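Local coordinates for Alpha/beta hydrolase fold protein (Chitinophaga pinensis, PDB 4PW0) that probably acts as a hydrolase of the alpha/beta hydrolase fold, on a substrate not yet established, at residues Y28-F42 / T57-F69. Sequence-based numbering, arbitrary orientation.
Sequences YRSLGAPSDIPLICF and TNGLSKGRQLIIF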
loop_
_atom_site.group_PDB
_atom_site.type_symbol
_atom_site.label_atom_id
_atom_site.label_comp_id
_atom_site.label_asym_id
_atom_site.label_seq_id
_atom_site.Cartn_x
_atom_site.Cartn_y
_atom_site.Cartn_z
ATOM N N TYR A 28 11.456 16.661 -23.907
ATOM C CA TYR A 28 10.926 15.440 -23.355
ATOM C C TYR A 28 11.784 14.259 -23.723
ATOM O O TYR A 28 12.674 14.349 -24.591
ATOM C CB TYR A 28 9.484 15.224 -23.814
ATOM C CG TYR A 28 9.347 14.844 -25.277
ATOM C CD1 TYR A 28 9.361 15.823 -26.264
ATOM C CD2 TYR A 28 9.195 13.521 -25.670
ATOM C CE1 TYR A 28 9.204 15.469 -27.613
ATOM C CE2 TYR A 28 9.070 13.168 -26.999
ATOM C CZ TYR A 28 9.057 14.163 -27.954
ATOM O OH TYR A 28 8.933 13.779 -29.284
ATOM N N ARG A 29 11.531 13.169 -23.046
ATOM C CA ARG A 29 12.106 11.865 -23.370
ATOM C C ARG A 29 11.054 10.790 -23.351
ATOM O O ARG A 29 10.078 10.840 -22.592
ATOM C CB ARG A 29 13.287 11.514 -22.454
ATOM C CG ARG A 29 14.351 12.563 -22.337
ATOM C CD ARG A 29 15.539 12.141 -21.511
ATOM N NE ARG A 29 16.433 13.230 -21.237
ATOM C CZ ARG A 29 17.096 13.440 -20.108
ATOM N NH1 ARG A 29 16.945 12.612 -19.069
ATOM N NH2 ARG A 29 17.861 14.493 -20.007
ATOM N N SER A 30 11.232 9.802 -24.210
ATOM C CA SER A 30 10.346 8.666 -24.303
ATOM C C SER A 30 11.154 7.411 -24.015
ATOM O O SER A 30 12.190 7.145 -24.662
ATOM C CB SER A 30 9.665 8.585 -25.669
ATOM O OG SER A 30 8.736 7.537 -25.721
ATOM N N LEU A 31 10.738 6.693 -22.980
ATOM C CA LEU A 31 11.396 5.481 -22.560
ATOM C C LEU A 31 10.560 4.287 -22.846
ATOM O O LEU A 31 9.326 4.328 -22.868
ATOM C CB LEU A 31 11.713 5.502 -21.064
ATOM C CG LEU A 31 12.880 6.359 -20.605
ATOM C CD1 LEU A 31 12.763 7.827 -20.921
ATOM C CD2 LEU A 31 13.088 6.169 -19.099
ATOM N N GLY A 32 11.263 3.161 -23.037
ATOM C CA GLY A 32 10.567 1.920 -23.350
ATOM C C GLY A 32 10.133 1.856 -24.811
ATOM O O GLY A 32 10.361 2.779 -25.607
ATOM N N ALA A 33 9.464 0.766 -25.129
ATOM C CA ALA A 33 8.851 0.583 -26.440
ATOM C C ALA A 33 7.551 1.361 -26.536
ATOM O O ALA A 33 6.795 1.402 -25.578
ATOM C CB ALA A 33 8.579 -0.892 -26.657
ATOM N N PRO A 34 7.281 1.979 -27.696
ATOM C CA PRO A 34 5.976 2.607 -27.879
ATOM C C PRO A 34 4.821 1.673 -27.535
ATOM O O PRO A 34 4.893 0.474 -27.812
ATOM C CB PRO A 34 5.991 3.031 -29.351
ATOM C CG PRO A 34 7.443 3.222 -29.667
ATOM C CD PRO A 34 8.130 2.117 -28.901
ATOM N N SER A 35 3.775 2.217 -26.898
ATOM C CA SER A 35 2.628 1.418 -26.468
ATOM C C SER A 35 1.348 2.231 -26.587
ATOM O O SER A 35 1.376 3.458 -26.717
ATOM C CB SER A 35 2.832 0.877 -25.042
ATOM O OG SER A 35 2.763 1.900 -24.051
ATOM N N ASP A 36 0.222 1.540 -26.543
ATOM C CA ASP A 36 -1.063 2.171 -26.831
ATOM C C ASP A 36 -1.536 3.121 -25.742
ATOM O O ASP A 36 -2.247 4.081 -26.024
ATOM C CB ASP A 36 -2.135 1.102 -27.020
ATOM C CG ASP A 36 -2.110 0.480 -28.407
ATOM O OD1 ASP A 36 -1.386 0.952 -29.338
ATOM O OD2 ASP A 36 -2.852 -0.495 -28.549
ATOM N N ILE A 37 -1.157 2.838 -24.501
ATOM C CA ILE A 37 -1.551 3.680 -23.362
ATOM C C ILE A 37 -0.262 4.033 -22.603
ATOM O O ILE A 37 0.152 3.309 -21.684
ATOM C CB ILE A 37 -2.567 3.025 -22.434
ATOM C CG1 ILE A 37 -3.812 2.588 -23.218
ATOM C CG2 ILE A 37 -2.974 3.985 -21.327
ATOM C CD1 ILE A 37 -4.698 1.659 -22.428
ATOM N N PRO A 38 0.380 5.132 -23.007
ATOM C CA PRO A 38 1.630 5.509 -22.357
ATOM C C PRO A 38 1.353 6.041 -20.924
ATOM O O PRO A 38 0.221 6.427 -20.602
ATOM C CB PRO A 38 2.174 6.641 -23.235
ATOM C CG PRO A 38 1.347 6.622 -24.478
ATOM C CD PRO A 38 0.021 6.066 -24.097
ATOM N N LEU A 39 2.423 6.070 -20.120
ATOM C CA LEU A 39 2.389 6.697 -18.792
ATOM C C LEU A 39 3.100 8.031 -18.935
ATOM O O LEU A 39 4.302 8.084 -19.269
ATOM C CB LEU A 39 3.141 5.822 -17.805
ATOM C CG LEU A 39 3.243 6.409 -16.405
ATOM C CD1 LEU A 39 1.877 6.576 -15.754
ATOM C CD2 LEU A 39 4.155 5.542 -15.549
ATOM N N ILE A 40 2.375 9.104 -18.674
ATOM C CA ILE A 40 2.942 10.462 -18.697
ATOM C C ILE A 40 3.273 10.879 -17.250
ATOM O O ILE A 40 2.428 10.779 -16.373
ATOM C CB ILE A 40 1.969 11.517 -19.261
ATOM C CG1 ILE A 40 1.273 11.036 -20.547
ATOM C CG2 ILE A 40 2.687 12.849 -19.490
ATOM C CD1 ILE A 40 2.221 10.711 -21.673
ATOM N N CYS A 41 4.490 11.336 -17.044
ATOM C CA CYS A 41 5.036 11.645 -15.728
ATOM C C CYS A 41 5.197 13.135 -15.531
ATOM O O CYS A 41 5.681 13.848 -16.424
ATOM C CB CYS A 41 6.387 10.939 -15.521
ATOM S SG CYS A 41 6.286 9.152 -15.651
ATOM N N PHE A 42 4.828 13.610 -14.352
ATOM C CA PHE A 42 4.782 15.022 -14.003
ATOM C C PHE A 42 5.649 15.280 -12.787
ATOM O O PHE A 42 5.449 14.671 -11.743
ATOM C CB PHE A 42 3.349 15.500 -13.734
ATOM C CG PHE A 42 2.412 15.312 -14.904
ATOM C CD1 PHE A 42 1.902 14.066 -15.216
ATOM C CD2 PHE A 42 2.019 16.403 -15.671
ATOM C CE1 PHE A 42 1.022 13.881 -16.285
ATOM C CE2 PHE A 42 1.150 16.216 -16.742
ATOM C CZ PHE A 42 0.682 14.967 -17.060
ATOM N N THR A 57 11.985 5.027 -13.578
ATOM C CA THR A 57 11.619 5.172 -14.979
ATOM C C THR A 57 12.030 3.949 -15.815
ATOM O O THR A 57 11.243 3.541 -16.672
ATOM C CB THR A 57 12.216 6.430 -15.596
ATOM O OG1 THR A 57 13.641 6.387 -15.512
ATOM C CG2 THR A 57 11.663 7.705 -14.948
ATOM N N ASN A 58 13.172 3.340 -15.505
ATOM C CA ASN A 58 13.507 2.081 -16.163
ATOM C C ASN A 58 12.523 0.970 -15.785
ATOM O O ASN A 58 12.065 0.186 -16.638
ATOM C CB ASN A 58 14.947 1.656 -15.884
ATOM C CG ASN A 58 15.966 2.525 -16.602
ATOM O OD1 ASN A 58 15.655 3.084 -17.652
ATOM N ND2 ASN A 58 17.150 2.669 -16.057
ATOM N N GLY A 59 12.205 0.870 -14.493
ATOM C CA GLY A 59 11.314 -0.168 -14.067
ATOM C C GLY A 59 9.916 -0.108 -14.673
ATOM O O GLY A 59 9.337 -1.120 -15.106
ATOM N N LEU A 60 9.339 1.097 -14.720
ATOM C CA LEU A 60 8.021 1.238 -15.261
ATOM C C LEU A 60 8.001 1.183 -16.798
ATOM O O LEU A 60 6.991 0.774 -17.359
ATOM C CB LEU A 60 7.352 2.525 -14.755
ATOM C CG LEU A 60 6.948 2.417 -13.271
ATOM C CD1 LEU A 60 6.452 3.791 -12.814
ATOM C CD2 LEU A 60 5.919 1.334 -13.048
ATOM N N SER A 61 9.095 1.552 -17.448
ATOM C CA SER A 61 9.141 1.520 -18.915
ATOM C C SER A 61 9.387 0.120 -19.476
ATOM O O SER A 61 9.318 -0.060 -20.695
ATOM C CB SER A 61 10.169 2.499 -19.471
ATOM O OG SER A 61 11.479 2.230 -19.107
ATOM N N LYS A 62 9.631 -0.874 -18.618
ATOM C CA LYS A 62 9.656 -2.251 -19.089
ATOM C C LYS A 62 8.310 -2.714 -19.652
ATOM O O LYS A 62 8.241 -3.568 -20.550
ATOM C CB LYS A 62 10.106 -3.206 -17.978
ATOM C CG LYS A 62 11.527 -2.996 -17.535
ATOM C CD LYS A 62 12.503 -3.144 -18.704
ATOM C CE LYS A 62 13.949 -3.051 -18.262
ATOM N NZ LYS A 62 14.297 -1.642 -17.905
ATOM N N GLY A 63 7.241 -2.168 -19.124
ATOM C CA GLY A 63 5.923 -2.611 -19.451
ATOM C C GLY A 63 5.017 -1.649 -20.178
ATOM O O GLY A 63 3.866 -1.984 -20.425
ATOM N N ARG A 64 5.523 -0.452 -20.478
ATOM C CA ARG A 64 4.764 0.573 -21.180
ATOM C C ARG A 64 5.715 1.647 -21.649
ATOM O O ARG A 64 6.829 1.799 -21.140
ATOM C CB ARG A 64 3.683 1.204 -20.275
ATOM C CG ARG A 64 4.251 2.096 -19.171
ATOM C CD ARG A 64 3.648 1.822 -17.814
ATOM N NE ARG A 64 4.118 0.585 -17.246
ATOM C CZ ARG A 64 3.371 -0.514 -17.045
ATOM N NH1 ARG A 64 2.082 -0.503 -17.329
ATOM N NH2 ARG A 64 3.932 -1.604 -16.568
ATOM N N GLN A 65 5.237 2.440 -22.603
ATOM C CA GLN A 65 5.949 3.643 -23.000
ATOM C C GLN A 65 5.803 4.645 -21.854
ATOM O O GLN A 65 4.675 4.841 -21.370
ATOM C CB GLN A 65 5.330 4.206 -24.280
ATOM C CG GLN A 65 6.061 5.409 -24.843
ATOM C CD GLN A 65 5.386 5.945 -26.080
ATOM O OE1 GLN A 65 4.372 5.406 -26.531
ATOM N NE2 GLN A 65 5.953 6.993 -26.649
ATOM N N LEU A 66 6.885 5.315 -21.522
ATOM C CA LEU A 66 6.893 6.298 -20.447
ATOM C C LEU A 66 7.434 7.604 -20.991
ATOM O O LEU A 66 8.509 7.640 -21.607
ATOM C CB LEU A 66 7.755 5.751 -19.325
ATOM C CG LEU A 66 7.725 6.396 -17.976
ATOM C CD1 LEU A 66 8.063 5.492 -16.808
ATOM C CD2 LEU A 66 8.791 7.487 -18.032
ATOM N N ILE A 67 6.694 8.688 -20.786
ATOM C CA ILE A 67 7.090 10.000 -21.221
ATOM C C ILE A 67 7.398 10.846 -19.988
ATOM O O ILE A 67 6.564 10.977 -19.086
ATOM C CB ILE A 67 5.960 10.701 -22.039
ATOM C CG1 ILE A 67 5.573 9.881 -23.281
ATOM C CG2 ILE A 67 6.340 12.136 -22.371
ATOM C CD1 ILE A 67 6.605 9.904 -24.331
ATOM N N ILE A 68 8.605 11.376 -19.954
ATOM C CA ILE A 68 9.012 12.413 -19.010
ATOM C C ILE A 68 9.195 13.690 -19.788
ATOM O O ILE A 68 9.666 13.657 -20.954
ATOM C CB ILE A 68 10.266 12.038 -18.183
ATOM C CG1 ILE A 68 11.446 11.564 -19.067
ATOM C CG2 ILE A 68 9.912 10.983 -17.127
ATOM C CD1 ILE A 68 12.754 11.423 -18.324
ATOM N N PHE A 69 8.799 14.811 -19.228
ATOM C CA PHE A 69 8.873 16.084 -19.918
ATOM C C PHE A 69 9.142 17.239 -19.007
ATOM O O PHE A 69 8.802 17.194 -17.810
ATOM C CB PHE A 69 7.594 16.340 -20.755
ATOM C CG PHE A 69 6.394 16.771 -19.950
ATOM C CD1 PHE A 69 5.679 15.853 -19.168
ATOM C CD2 PHE A 69 5.980 18.065 -19.978
ATOM C CE1 PHE A 69 4.589 16.275 -18.424
ATOM C CE2 PHE A 69 4.887 18.504 -19.249
ATOM C CZ PHE A 69 4.185 17.597 -18.457
HETATM O O HOH W 1 8.694 -1.061 -23.063
HETATM O O HOH W 2 2.584 6.093 -28.170
HETATM O O HOH W 3 8.128 14.758 -16.385
#
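Leu31 N reaches Leu66 O at 2.8 Å, almost straight at 177°, while on the other edge of strand 66-69 Ile67 N binds Leu39 O and Cys41 N binds Ile67 O. That strand slots between strand 28-31, which runs antiparallel to it, and strand 39-42, which runs parallel. Where the parallel ladder ends, a water joins Cys41 O to Phe69 N.

Polar side chains link strand 28-31 to the loop that follows it. Gln65, fully extended with CG anti to its backbone N (chi1 -176°), spans from Ser30 on the strand to Ser35 in the loop: NE2 gives a hydrogen bond to Ser30 OG at 3.0 Å, and OE1 takes a longer one from Ser35 N at 3.3 Å. Ser35 OG replies by accepting from Gln65 N at 2.9 Å.

Apolar contacts cover both faces. Leu31 CD2 meets Thr57 CB (3.6 Å) on helix 54-61, and Cys41 SG rests against Leu66 CD2. On the other face, Phe69 turns its edge to one face of Phe42, planes at 88°, and stacks on Phe95.

Strands 39-42 and 66-69 with helix 54-61 form a beta-alpha-beta crossover of the hydrolase sheet; the Gln65 amide, hydrogen-bonded at both NE2 and OE1, is fixed in its rotation and joins strand 28-31 to loop 32-38.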